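Pyruvate carboxylase protein (Rhizobium etli, PDB 2QF7) belongs to the multidomain biotin enzymes, its single chain joining an ATP-grasp biotin carboxylase portion, a TIM-barrel portion and a biotin-carrier portion. Local coordinates at residues Leu491-Val496 against Ile1072-Arg1077; Arg605-Asp610 against Pro1021-Gly1026; Lys648-Gln653 against Glu991-Leu996; Gly900-Met905 against Val923-Ser928. All coordinates share one frame; numbering follows the deposited sequence. Where two conformers were deposited one is given.

Contact 1: residues Leu491-Val496 against Ile1072-Arg1077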
loop_
_atom_site.group_PDB
_atom_site.type_symbol
_atom_site.label_atom_id
_atom_site.label_comp_id
_atom_site.label_asym_id
_atom_site.label_seq_id
_atom_site.Cartn_x
_atom_site.Cartn_y
_atom_site.Cartn_z
ATOM N N LEU A 491 15.931 11.386 -7.873
ATOM C CA LEU A 491 15.501 11.293 -6.469
ATOM C C LEU A 491 14.220 10.509 -6.306
ATOM O O LEU A 491 14.108 9.748 -5.374
ATOM C CB LEU A 491 15.325 12.680 -5.835
ATOM C CG LEU A 491 16.598 13.469 -5.677
ATOM C CD1 LEU A 491 16.275 14.960 -5.454
ATOM C CD2 LEU A 491 17.386 12.878 -4.515
ATOM N N ALA A 492 13.253 10.707 -7.202
ATOM C CA ALA A 492 12.008 9.909 -7.212
ATOM C C ALA A 492 12.311 8.445 -7.441
ATOM O O ALA A 492 11.807 7.551 -6.711
ATOM C CB ALA A 492 11.054 10.419 -8.309
ATOM N N ASP A 493 13.118 8.155 -8.458
ATOM C CA ASP A 493 13.446 6.768 -8.738
ATOM C C ASP A 493 14.100 6.065 -7.539
ATOM O O ASP A 493 13.765 4.917 -7.196
ATOM C CB ASP A 493 14.332 6.647 -9.968
ATOM C CG ASP A 493 14.357 5.223 -10.489
ATOM O OD1 ASP A 493 13.295 4.745 -10.887
ATOM O OD2 ASP A 493 15.406 4.538 -10.395
ATOM N N VAL A 494 15.041 6.733 -6.892
ATOM C CA VAL A 494 15.748 6.066 -5.780
ATOM C C VAL A 494 14.843 6.012 -4.527
ATOM O O VAL A 494 14.846 5.022 -3.809
ATOM C CB VAL A 494 17.154 6.656 -5.520
ATOM C CG1 VAL A 494 17.090 8.062 -4.969
ATOM C CG2 VAL A 494 17.931 5.752 -4.588
ATOM N N THR A 495 14.026 7.048 -4.314
ATOM C CA THR A 495 13.098 7.080 -3.191
ATOM C C THR A 495 12.094 5.911 -3.312
ATOM O O THR A 495 11.834 5.205 -2.329
ATOM C CB THR A 495 12.351 8.418 -3.129
ATOM O OG1 THR A 495 13.285 9.473 -2.836
ATOM C CG2 THR A 495 11.245 8.389 -2.045
ATOM N N VAL A 496 11.576 5.680 -4.509
ATOM C CA VAL A 496 10.627 4.578 -4.680
ATOM C C VAL A 496 11.211 3.192 -4.947
ATOM O O VAL A 496 10.624 2.208 -4.505
ATOM C CB VAL A 496 9.352 4.914 -5.555
ATOM C CG1 VAL A 496 9.219 6.344 -5.920
ATOM C CG2 VAL A 496 9.033 3.893 -6.712
ATOM N N ILE A 1072 6.616 14.247 -10.312
ATOM C CA ILE A 1072 7.509 13.436 -11.103
ATOM C C ILE A 1072 7.005 11.988 -11.010
ATOM O O ILE A 1072 6.804 11.480 -9.903
ATOM C CB ILE A 1072 8.976 13.517 -10.547
ATOM C CG1 ILE A 1072 9.565 14.946 -10.654
ATOM C CG2 ILE A 1072 9.852 12.495 -11.225
ATOM C CD1 ILE A 1072 9.848 15.469 -12.097
ATOM N N LYS A 1073 6.815 11.334 -12.159
ATOM C CA LYS A 1073 6.360 9.927 -12.192
ATOM C C LYS A 1073 7.530 9.016 -12.511
ATOM O O LYS A 1073 8.319 9.312 -13.414
ATOM C CB LYS A 1073 5.254 9.706 -13.218
ATOM C CG LYS A 1073 3.891 10.353 -12.839
ATOM C CD LYS A 1073 2.823 10.134 -13.935
ATOM N N VAL A 1074 7.648 7.919 -11.761
ATOM C CA VAL A 1074 8.615 6.871 -12.093
ATOM C C VAL A 1074 7.930 5.485 -12.050
ATOM O O VAL A 1074 6.893 5.325 -11.361
ATOM C CB VAL A 1074 9.817 6.879 -11.124
ATOM C CG1 VAL A 1074 10.630 8.211 -11.235
ATOM C CG2 VAL A 1074 9.353 6.623 -9.710
ATOM N N PRO A 1075 8.481 4.491 -12.802
ATOM C CA PRO A 1075 7.877 3.149 -12.708
ATOM C C PRO A 1075 8.097 2.569 -11.319
ATOM O O PRO A 1075 9.136 2.788 -10.708
ATOM C CB PRO A 1075 8.628 2.309 -13.761
ATOM C CG PRO A 1075 9.528 3.240 -14.503
ATOM C CD PRO A 1075 9.607 4.548 -13.758
ATOM N N ASP A 1076 7.095 1.862 -10.829
ATOM C CA ASP A 1076 7.195 1.102 -9.609
ATOM C C ASP A 1076 7.865 -0.255 -9.895
ATOM O O ASP A 1076 7.251 -1.324 -9.777
ATOM C CB ASP A 1076 5.803 0.897 -9.023
ATOM C CG ASP A 1076 5.850 0.391 -7.616
ATOM O OD1 ASP A 1076 6.953 0.095 -7.124
ATOM O OD2 ASP A 1076 4.784 0.295 -6.989
ATOM N N ARG A 1077 9.151 -0.186 -10.225
ATOM C CA ARG A 1077 9.963 -1.364 -10.526
ATOM C C ARG A 1077 10.029 -2.346 -9.366
ATOM O O ARG A 1077 10.203 -3.532 -9.573
ATOM C CB ARG A 1077 11.374 -0.930 -10.932
ATOM C CG ARG A 1077 11.379 -0.046 -12.168
ATOM C CD ARG A 1077 12.719 -0.089 -12.907
ATOM N NE ARG A 1077 12.936 1.216 -13.540
ATOM C CZ ARG A 1077 13.491 2.244 -12.914
ATOM N NH1 ARG A 1077 13.930 2.101 -11.664
ATOM N NH2 ARG A 1077 13.627 3.395 -13.551
#
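With CG anti to its backbone N (chi1 -164°), D493 carries its carboxylate off helix 483-497 toward R1077, whose chain bends at chi3 to bring the guanidinium back across it. The contact lays this helix against strand 1068-1075, an edge strand, within this chain, of a four-stranded antiparallel sheet, with the short axes 8.1 Å apart. Both hydrogen bonds of the salt bridge come from R1077 NH1. This atom, R1077 NH1, lies 3.1 Å from D493 OD2; the bond is nearly straight at 173° and meets the syn lone pair of that oxygen from within the guanidinium plane. The bond from NH1 to D493 OD1, 2.8 Å, is weak, being strongly bent. The planes of the two groups stand 64° apart, so they do not pair flat. Y1012 of helix 999-1012 touches both side chains. D1076, centre of an inverse gamma turn, sends its carboxylate elsewhere, to T1053 and H1079. Beside the ion pair the interface is apolar: A492 CB rests 3.7 Å from V1074 CG1 and 3.8 Å from I1072 CG2. One turn on, the V496 and V1074 side chains run alongside each other, pointing opposite ways, with V496 CG1 3.8 Å from V1074 CG2.

Contact 2: residues Arg605-Asp610 against Pro1021-Gly1026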
loop_
_atom_site.group_PDB
_atom_site.type_symbol
_atom_site.label_atom_id
_atom_site.label_comp_id
_atom_site.label_asym_id
_atom_site.label_seq_id
_atom_site.Cartn_x
_atom_site.Cartn_y
_atom_site.Cartn_z
ATOM N N ARG A 605 30.582 3.281 -12.707
ATOM C CA ARG A 605 29.715 2.086 -12.707
ATOM C C ARG A 605 28.774 2.028 -11.482
ATOM O O ARG A 605 27.629 1.583 -11.599
ATOM C CB ARG A 605 30.511 0.785 -12.907
ATOM C CG ARG A 605 31.369 0.315 -11.767
ATOM C CD ARG A 605 32.382 -0.841 -12.174
ATOM N NE ARG A 605 31.843 -1.743 -13.182
ATOM C CZ ARG A 605 32.560 -2.348 -14.157
ATOM N NH1 ARG A 605 31.936 -3.147 -15.018
ATOM N NH2 ARG A 605 33.885 -2.177 -14.303
ATOM N N PHE A 606 29.256 2.465 -10.315
ATOM C CA PHE A 606 28.475 2.299 -9.080
ATOM C C PHE A 606 27.997 3.605 -8.460
ATOM O O PHE A 606 27.058 3.595 -7.639
ATOM C CB PHE A 606 29.292 1.517 -8.029
ATOM C CG PHE A 606 29.571 0.058 -8.428
ATOM C CD1 PHE A 606 28.518 -0.795 -8.744
ATOM C CD2 PHE A 606 30.878 -0.434 -8.491
ATOM C CE1 PHE A 606 28.750 -2.117 -9.116
ATOM C CE2 PHE A 606 31.129 -1.774 -8.854
ATOM C CZ PHE A 606 30.069 -2.607 -9.148
ATOM N N LEU A 607 28.653 4.717 -8.800
ATOM C CA LEU A 607 28.270 6.004 -8.215
ATOM C C LEU A 607 27.634 6.947 -9.226
ATOM O O LEU A 607 27.269 8.061 -8.869
ATOM C CB LEU A 607 29.490 6.689 -7.559
ATOM C CG LEU A 607 30.276 5.830 -6.555
ATOM C CD1 LEU A 607 31.574 6.508 -6.040
ATOM C CD2 LEU A 607 29.272 5.472 -5.371
ATOM N N THR A 608 27.481 6.492 -10.468
ATOM C CA THR A 608 26.922 7.324 -11.570
ATOM C C THR A 608 27.559 8.750 -11.581
ATOM O O THR A 608 26.841 9.768 -11.643
ATOM C CB THR A 608 25.443 7.528 -11.428
ATOM O OG1 THR A 608 24.832 6.450 -10.698
ATOM C CG2 THR A 608 24.728 7.704 -12.861
ATOM N N GLU A 609 28.876 8.817 -11.539
ATOM C CA GLU A 609 29.583 10.106 -11.654
ATOM C C GLU A 609 30.889 10.031 -12.403
ATOM O O GLU A 609 31.467 8.940 -12.557
ATOM C CB GLU A 609 29.790 10.747 -10.288
ATOM C CG GLU A 609 30.696 9.968 -9.345
ATOM C CD GLU A 609 30.593 10.489 -7.893
ATOM O OE1 GLU A 609 29.617 11.181 -7.562
ATOM O OE2 GLU A 609 31.465 10.157 -7.078
ATOM N N ASP A 610 31.333 11.209 -12.858
ATOM C CA ASP A 610 32.435 11.363 -13.804
ATOM C C ASP A 610 33.778 11.490 -13.073
ATOM O O ASP A 610 33.974 12.447 -12.317
ATOM C CB ASP A 610 32.106 12.606 -14.670
ATOM C CG ASP A 610 33.150 12.907 -15.730
ATOM O OD1 ASP A 610 34.224 12.314 -15.732
ATOM O OD2 ASP A 610 32.842 13.738 -16.596
ATOM N N PRO A 1021 23.492 10.802 1.448
ATOM C CA PRO A 1021 22.303 10.035 1.871
ATOM C C PRO A 1021 21.165 10.074 0.812
ATOM O O PRO A 1021 20.488 9.074 0.578
ATOM C CB PRO A 1021 21.888 10.737 3.169
ATOM C CG PRO A 1021 23.228 11.321 3.726
ATOM C CD PRO A 1021 23.814 11.867 2.414
ATOM N N ALA A 1022 21.019 11.219 0.145
ATOM C CA ALA A 1022 20.008 11.342 -0.931
ATOM C C ALA A 1022 20.395 10.534 -2.154
ATOM O O ALA A 1022 19.521 9.926 -2.801
ATOM C CB ALA A 1022 19.812 12.819 -1.314
ATOM N N TYR A 1023 21.692 10.491 -2.476
ATOM C CA TYR A 1023 22.150 9.659 -3.590
ATOM C C TYR A 1023 21.774 8.163 -3.391
ATOM O O TYR A 1023 21.232 7.503 -4.295
ATOM C CB TYR A 1023 23.661 9.845 -3.895
ATOM C CG TYR A 1023 24.071 8.950 -5.005
ATOM C CD1 TYR A 1023 23.692 9.224 -6.335
ATOM C CD2 TYR A 1023 24.704 7.759 -4.740
ATOM C CE1 TYR A 1023 24.009 8.347 -7.365
ATOM C CE2 TYR A 1023 25.019 6.864 -5.759
ATOM C CZ TYR A 1023 24.651 7.149 -7.065
ATOM O OH TYR A 1023 24.955 6.233 -8.065
ATOM N N PHE A 1024 22.103 7.624 -2.229
ATOM C CA PHE A 1024 21.861 6.171 -1.981
ATOM C C PHE A 1024 20.436 5.807 -1.526
ATOM O O PHE A 1024 19.964 4.699 -1.821
ATOM C CB PHE A 1024 22.842 5.626 -0.946
ATOM C CG PHE A 1024 24.250 5.518 -1.449
ATOM C CD1 PHE A 1024 24.551 4.720 -2.555
ATOM C CD2 PHE A 1024 25.265 6.192 -0.822
ATOM C CE1 PHE A 1024 25.877 4.611 -3.032
ATOM C CE2 PHE A 1024 26.588 6.075 -1.274
ATOM C CZ PHE A 1024 26.885 5.292 -2.398
ATOM N N TYR A 1025 19.778 6.722 -0.812
ATOM C CA TYR A 1025 18.436 6.450 -0.185
ATOM C C TYR A 1025 17.291 7.397 -0.558
ATOM O O TYR A 1025 16.142 7.181 -0.153
ATOM C CB TYR A 1025 18.579 6.404 1.334
ATOM C CG TYR A 1025 19.672 5.463 1.757
ATOM C CD1 TYR A 1025 19.474 4.081 1.733
ATOM C CD2 TYR A 1025 20.901 5.953 2.138
ATOM C CE1 TYR A 1025 20.530 3.194 2.088
ATOM C CE2 TYR A 1025 21.919 5.125 2.489
ATOM C CZ TYR A 1025 21.735 3.757 2.476
ATOM O OH TYR A 1025 22.790 2.970 2.843
ATOM N N GLY A 1026 17.583 8.457 -1.309
ATOM C CA GLY A 1026 16.534 9.404 -1.721
ATOM C C GLY A 1026 16.092 10.253 -0.552
ATOM O O GLY A 1026 16.832 10.401 0.442
#
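Y1023 is the first residue along helix 1020-1025 to meet segment 605-610, and it carries most of the contact. Its CG stands anti to the backbone N (chi1 178°), which extends the phenol straight toward the end of helix 599-607, an element that follows strand 591-596 of the TIM barrel. There the hydroxyl lies 2.6 Å from T608 OG1, a short hydrogen bond in which either oxygen could be the donor. T608 OG1 arrives at the edge of the ring, in its plane. Packing around the hydroxyl is tight, since Y1023 OH is also only 3.0 Å from L607 C. T608 is the residue at which the chain leaves helical geometry, with positive phi, so the hydroxyl that Y1023 meets is carried by the residue where the chain turns out of the helix. Outside the two segments, the Y1023 ring lies nearly parallel to that of Y490.

F1024 comes next, and it faces L607: its CZ is 3.8 Å from L607 CD2. One face of its ring is occupied by Y1023 CD2, 3.7 Å above the centre, so the two neighbouring aromatic side chains brace each other, and H499 adds an edge-to-face contact. The helix closes with Y1025, and G1026 leaves it with positive phi.

A second bond, to H499 NE2, reaches the Y1023 hydroxyl. This buried phenol oxygen thus has two polar partners, T608 OG1 and H499 NE2, which satisfies it and probably limits how the ring can move.

Contact 3: residues Lys648-Gln653 against Glu991-Leu996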
loop_
_atom_site.group_PDB
_atom_site.type_symbol
_atom_site.label_atom_id
_atom_site.label_comp_id
_atom_site.label_asym_id
_atom_site.label_seq_id
_atom_site.Cartn_x
_atom_site.Cartn_y
_atom_site.Cartn_z
ATOM N N LYS A 648 49.097 5.988 -24.101
ATOM C CA LYS A 648 49.647 7.349 -24.203
ATOM C C LYS A 648 48.558 8.443 -24.208
ATOM O O LYS A 648 48.729 9.499 -23.607
ATOM C CB LYS A 648 50.543 7.462 -25.459
ATOM C CG LYS A 648 51.828 6.605 -25.410
ATOM C CD LYS A 648 52.477 6.501 -26.849
ATOM N N TYR A 649 47.469 8.203 -24.940
ATOM C CA TYR A 649 46.338 9.141 -25.014
ATOM C C TYR A 649 45.747 9.361 -23.629
ATOM O O TYR A 649 45.474 10.489 -23.227
ATOM C CB TYR A 649 45.259 8.630 -25.976
ATOM C CG TYR A 649 44.149 9.637 -26.244
ATOM C CD1 TYR A 649 44.270 10.576 -27.259
ATOM C CD2 TYR A 649 42.968 9.640 -25.473
ATOM C CE1 TYR A 649 43.222 11.503 -27.516
ATOM C CE2 TYR A 649 41.948 10.543 -25.710
ATOM C CZ TYR A 649 42.079 11.468 -26.730
ATOM O OH TYR A 649 41.069 12.377 -26.965
ATOM N N PHE A 650 45.554 8.276 -22.883
ATOM C CA PHE A 650 45.050 8.413 -21.529
ATOM C C PHE A 650 45.974 9.225 -20.622
ATOM O O PHE A 650 45.518 10.088 -19.878
ATOM C CB PHE A 650 44.739 7.042 -20.880
ATOM C CG PHE A 650 44.228 7.182 -19.469
ATOM C CD1 PHE A 650 42.865 7.413 -19.233
ATOM C CD2 PHE A 650 45.106 7.173 -18.406
ATOM C CE1 PHE A 650 42.389 7.630 -17.951
ATOM C CE2 PHE A 650 44.650 7.379 -17.091
ATOM C CZ PHE A 650 43.295 7.619 -16.861
ATOM N N VAL A 651 47.269 8.942 -20.637
ATOM C CA VAL A 651 48.198 9.708 -19.817
ATOM C C VAL A 651 48.131 11.166 -20.185
ATOM O O VAL A 651 48.161 12.039 -19.327
ATOM C CB VAL A 651 49.689 9.185 -19.967
ATOM C CG1 VAL A 651 50.678 10.119 -19.293
ATOM C CG2 VAL A 651 49.839 7.800 -19.395
ATOM N N ARG A 652 48.070 11.452 -21.483
ATOM C CA ARG A 652 47.922 12.833 -21.926
ATOM C C ARG A 652 46.688 13.513 -21.329
ATOM O O ARG A 652 46.779 14.655 -20.872
ATOM C CB ARG A 652 47.874 12.910 -23.450
ATOM C CG ARG A 652 47.555 14.285 -23.966
ATOM N N GLN A 653 45.535 12.844 -21.368
ATOM C CA GLN A 653 44.327 13.413 -20.787
ATOM C C GLN A 653 44.435 13.555 -19.266
ATOM O O GLN A 653 43.988 14.561 -18.727
ATOM C CB GLN A 653 43.054 12.642 -21.207
ATOM C CG GLN A 653 42.858 12.496 -22.755
ATOM C CD GLN A 653 43.105 13.787 -23.514
ATOM O OE1 GLN A 653 42.592 14.833 -23.149
ATOM N NE2 GLN A 653 43.880 13.711 -24.589
ATOM N N GLU A 991 35.992 12.286 -22.105
ATOM C CA GLU A 991 34.993 11.233 -22.313
ATOM C C GLU A 991 35.533 10.155 -23.246
ATOM O O GLU A 991 35.287 8.965 -23.056
ATOM C CB GLU A 991 33.716 11.830 -22.914
ATOM C CG GLU A 991 32.884 12.610 -21.905
ATOM C CD GLU A 991 31.597 13.099 -22.528
ATOM O OE1 GLU A 991 31.648 13.799 -23.564
ATOM O OE2 GLU A 991 30.512 12.727 -22.011
ATOM N N PHE A 992 36.237 10.568 -24.301
ATOM C CA PHE A 992 36.826 9.591 -25.213
ATOM C C PHE A 992 37.870 8.714 -24.477
ATOM O O PHE A 992 37.891 7.500 -24.683
ATOM C CB PHE A 992 37.410 10.273 -26.443
ATOM C CG PHE A 992 37.998 9.321 -27.457
ATOM C CD1 PHE A 992 37.300 8.181 -27.865
ATOM C CD2 PHE A 992 39.244 9.568 -28.001
ATOM C CE1 PHE A 992 37.832 7.292 -28.817
ATOM C CE2 PHE A 992 39.794 8.704 -28.967
ATOM C CZ PHE A 992 39.089 7.554 -29.361
ATOM N N ALA A 993 38.725 9.318 -23.648
ATOM C CA ALA A 993 39.630 8.531 -22.808
ATOM C C ALA A 993 38.888 7.510 -21.895
ATOM O O ALA A 993 39.369 6.376 -21.695
ATOM C CB ALA A 993 40.536 9.453 -21.956
ATOM N N SER A 994 37.755 7.935 -21.317
ATOM C CA SER A 994 36.891 7.057 -20.501
ATOM C C SER A 994 36.384 5.858 -21.346
ATOM O O SER A 994 36.476 4.705 -20.931
ATOM C CB SER A 994 35.721 7.882 -19.952
ATOM O OG SER A 994 36.198 8.777 -18.936
ATOM N N TYR A 995 35.897 6.143 -22.546
ATOM C CA TYR A 995 35.414 5.126 -23.467
ATOM C C TYR A 995 36.523 4.123 -23.905
ATOM O O TYR A 995 36.254 2.922 -23.995
ATOM C CB TYR A 995 34.793 5.803 -24.670
ATOM C CG TYR A 995 34.389 4.857 -25.761
ATOM C CD1 TYR A 995 33.293 3.996 -25.595
ATOM C CD2 TYR A 995 35.094 4.822 -26.968
ATOM C CE1 TYR A 995 32.910 3.117 -26.615
ATOM C CE2 TYR A 995 34.714 3.954 -27.995
ATOM C CZ TYR A 995 33.623 3.102 -27.806
ATOM O OH TYR A 995 33.247 2.247 -28.803
ATOM N N LEU A 996 37.744 4.628 -24.147
ATOM C CA LEU A 996 38.897 3.789 -24.507
ATOM C C LEU A 996 39.267 2.806 -23.406
ATOM O O LEU A 996 39.612 1.645 -23.683
ATOM C CB LEU A 996 40.120 4.663 -24.816
ATOM C CG LEU A 996 40.054 5.352 -26.178
ATOM C CD1 LEU A 996 41.256 6.343 -26.364
ATOM C CD2 LEU A 996 39.970 4.324 -27.306
#
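The Y649 ring is covered on both faces: F992 CE2 sits 4.2 Å above one face, toward the rim, while Q653 NE2, one turn along the same helix as Y649, lies 3.6 Å above the opposite face. A993 N is at the edge, near the ring plane. Together Y649 and F992 form an offset edge-to-face pair, with centroids 5.4 Å apart, planes at 72° and the edge of F992 directed at the tyrosine face. The hydroxyl in turn lies in the plane of the F992 ring, with Y649 OH 3.5 Å from F992 CD2. L996 CD1 completes this patch, 3.8 Å from Y649 CD2. Beside the tyrosine, the small A993 lets the backbones approach: its CB is 3.9 Å from Q653 CG and 4.1 Å from F650 CD1. Helix 644-657 leads into barrel strand 661-665 and packs on helix 989-997; segments 648-653 and 991-996 run at 141° to each other, their axes 9.7 Å apart. Around the pair, helix 675-683 flanks the barrel helix at V651, R976 of helix 972-983 touches both Y649 and F992, and helix 999-1012 packs on Y995.

Contact 4: residues Gly900-Met905 against Val923-Ser928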
loop_
_atom_site.group_PDB
_atom_site.type_symbol
_atom_site.label_atom_id
_atom_site.label_comp_id
_atom_site.label_asym_id
_atom_site.label_seq_id
_atom_site.Cartn_x
_atom_site.Cartn_y
_atom_site.Cartn_z
ATOM N N GLY A 900 44.597 -15.442 -6.365
ATOM C CA GLY A 900 43.315 -15.618 -5.673
ATOM C C GLY A 900 42.445 -16.670 -6.336
ATOM O O GLY A 900 41.915 -17.583 -5.669
ATOM N N ASP A 901 42.298 -16.563 -7.649
ATOM C CA ASP A 901 41.511 -17.537 -8.429
ATOM C C ASP A 901 42.078 -18.928 -8.260
ATOM O O ASP A 901 41.349 -19.929 -8.120
ATOM C CB ASP A 901 41.537 -17.153 -9.913
ATOM C CG ASP A 901 40.657 -15.970 -10.213
ATOM O OD1 ASP A 901 39.869 -15.602 -9.310
ATOM O OD2 ASP A 901 40.760 -15.387 -11.324
ATOM N N MET A 902 43.400 -19.027 -8.301
ATOM C CA MET A 902 44.037 -20.335 -8.179
ATOM C C MET A 902 43.776 -20.965 -6.814
ATOM O O MET A 902 43.460 -22.144 -6.728
ATOM C CB MET A 902 45.543 -20.215 -8.407
ATOM C CG MET A 902 46.240 -21.540 -8.681
ATOM S SD MET A 902 45.756 -22.345 -10.235
ATOM C CE MET A 902 44.925 -23.838 -9.638
ATOM N N ALA A 903 43.954 -20.169 -5.756
ATOM C CA ALA A 903 43.718 -20.586 -4.362
ATOM C C ALA A 903 42.280 -21.048 -4.127
ATOM O O ALA A 903 42.069 -22.033 -3.469
ATOM C CB ALA A 903 44.045 -19.452 -3.416
ATOM N N LEU A 904 41.307 -20.269 -4.604
ATOM C CA LEU A 904 39.893 -20.675 -4.511
ATOM C C LEU A 904 39.615 -21.980 -5.174
ATOM O O LEU A 904 38.899 -22.827 -4.621
ATOM C CB LEU A 904 38.951 -19.580 -5.054
ATOM C CG LEU A 904 38.954 -18.233 -4.318
ATOM C CD1 LEU A 904 38.220 -17.187 -5.187
ATOM C CD2 LEU A 904 38.334 -18.320 -2.923
ATOM N N MET A 905 40.201 -22.203 -6.352
ATOM C CA MET A 905 40.013 -23.487 -7.020
ATOM C C MET A 905 40.674 -24.634 -6.286
ATOM O O MET A 905 40.152 -25.765 -6.203
ATOM C CB MET A 905 40.582 -23.439 -8.443
ATOM C CG MET A 905 40.631 -24.813 -9.058
ATOM S SD MET A 905 41.071 -24.773 -10.796
ATOM C CE MET A 905 39.624 -23.829 -11.388
ATOM N N VAL A 923 42.996 -30.732 -14.822
ATOM C CA VAL A 923 42.582 -29.536 -14.111
ATOM C C VAL A 923 42.121 -28.553 -15.174
ATOM O O VAL A 923 42.791 -28.393 -16.193
ATOM C CB VAL A 923 43.763 -28.908 -13.296
ATOM C CG1 VAL A 923 43.365 -27.574 -12.706
ATOM C CG2 VAL A 923 44.258 -29.838 -12.217
ATOM N N SER A 924 40.975 -27.925 -14.945
ATOM C CA SER A 924 40.535 -26.810 -15.772
ATOM C C SER A 924 40.933 -25.529 -15.074
ATOM O O SER A 924 40.268 -25.084 -14.138
ATOM C CB SER A 924 39.024 -26.859 -16.041
ATOM O OG SER A 924 38.281 -26.444 -14.911
ATOM N N PHE A 925 42.041 -24.943 -15.506
ATOM C CA PHE A 925 42.595 -23.771 -14.817
ATOM C C PHE A 925 41.688 -22.564 -14.965
ATOM O O PHE A 925 40.988 -22.458 -15.950
ATOM C CB PHE A 925 43.984 -23.471 -15.342
ATOM C CG PHE A 925 45.031 -24.446 -14.869
ATOM C CD1 PHE A 925 45.814 -24.152 -13.754
ATOM C CD2 PHE A 925 45.256 -25.638 -15.555
ATOM C CE1 PHE A 925 46.811 -25.063 -13.327
ATOM C CE2 PHE A 925 46.235 -26.551 -15.129
ATOM C CZ PHE A 925 47.016 -26.248 -14.007
ATOM N N PRO A 926 41.658 -21.671 -13.965
ATOM C CA PRO A 926 40.909 -20.428 -14.136
ATOM C C PRO A 926 41.481 -19.665 -15.348
ATOM O O PRO A 926 42.701 -19.760 -15.601
ATOM C CB PRO A 926 41.207 -19.659 -12.835
ATOM C CG PRO A 926 41.596 -20.722 -11.837
ATOM C CD PRO A 926 42.301 -21.774 -12.641
ATOM N N GLU A 927 40.628 -18.944 -16.080
ATOM C CA GLU A 927 40.996 -18.119 -17.256
ATOM C C GLU A 927 42.110 -17.141 -16.950
ATOM O O GLU A 927 42.959 -16.814 -17.812
ATOM C CB GLU A 927 39.772 -17.290 -17.699
ATOM C CG GLU A 927 39.825 -16.683 -19.121
ATOM C CD GLU A 927 40.544 -15.328 -19.230
ATOM O OE1 GLU A 927 40.661 -14.585 -18.217
ATOM O OE2 GLU A 927 40.990 -15.004 -20.363
ATOM N N SER A 928 42.074 -16.592 -15.728
ATOM C CA SER A 928 43.064 -15.616 -15.323
ATOM C C SER A 928 44.447 -16.268 -15.234
ATOM O O SER A 928 45.453 -15.628 -15.508
ATOM C CB SER A 928 42.700 -14.966 -13.972
ATOM O OG SER A 928 42.679 -15.972 -12.977
HETATM O O HOH W 1 39.687 -16.427 -13.916
#
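P926, the N-cap residue of helix 927-934, packs on D901 of helix 895-909, so the contact joins a helix to the loop and first turn of a later helix in the conserved carboxylase region. D901 and P926 are the nearest CA pair, 6.4 Å apart, and their CB atoms touch at 3.9 Å. One turn further along helix 895-909, M905 has its CG anti to the backbone N (chi1 169°), and its terminal methyl abuts the proline ring, CE 3.6 Å from P926 CD. The sulfur of the same side chain touches V923, 4.1 Å from SD to CG1. In one of its two conformers, so only tentatively, M902 makes a Met-aromatic contact: its SD lies 5.2 Å from the centroid of the F925 ring and 76° off the ring normal, which puts the sulfur at the edge. One face of that ring is taken by V923 CG1, above its centre, and helix 946-953 also packs on F925.

The polar end of the contact is D901. S928 OG, placed between its own backbone N and carbonyl carbon (chi1 62°), donates over 2.6 Å to D901 OD2, which accepts with its anti lone pair. K897 forms a salt bridge to the same oxygen. The start of a helix close by would probably also favour the negative charge. A water links the two segments a second time, donating to D901 OD2 and accepting from S928 N, each at 3.0 Å.

Overall arrangement
Contacts 2 and 3 are the buried ones, each joining a helix of the TIM-barrel portion to a helix of the conserved carboxylase region, and their nearest atoms are about 5 Å apart. Contact 2 keeps one polar bond in the core, whereas contact 3 is mainly aromatic and aliphatic. Contact 1 is partly buried and carries an ion pair beside its apolar patch; it touches contact 2 where V494 and T495 pack on G1026. Helix 999-1012 borders all three. Contact 4 is the surface member, local in sequence and about 17 Å from contact 3 between nearest atoms, and there water takes part. Along the chain each contact nests within the loop closed by the one before.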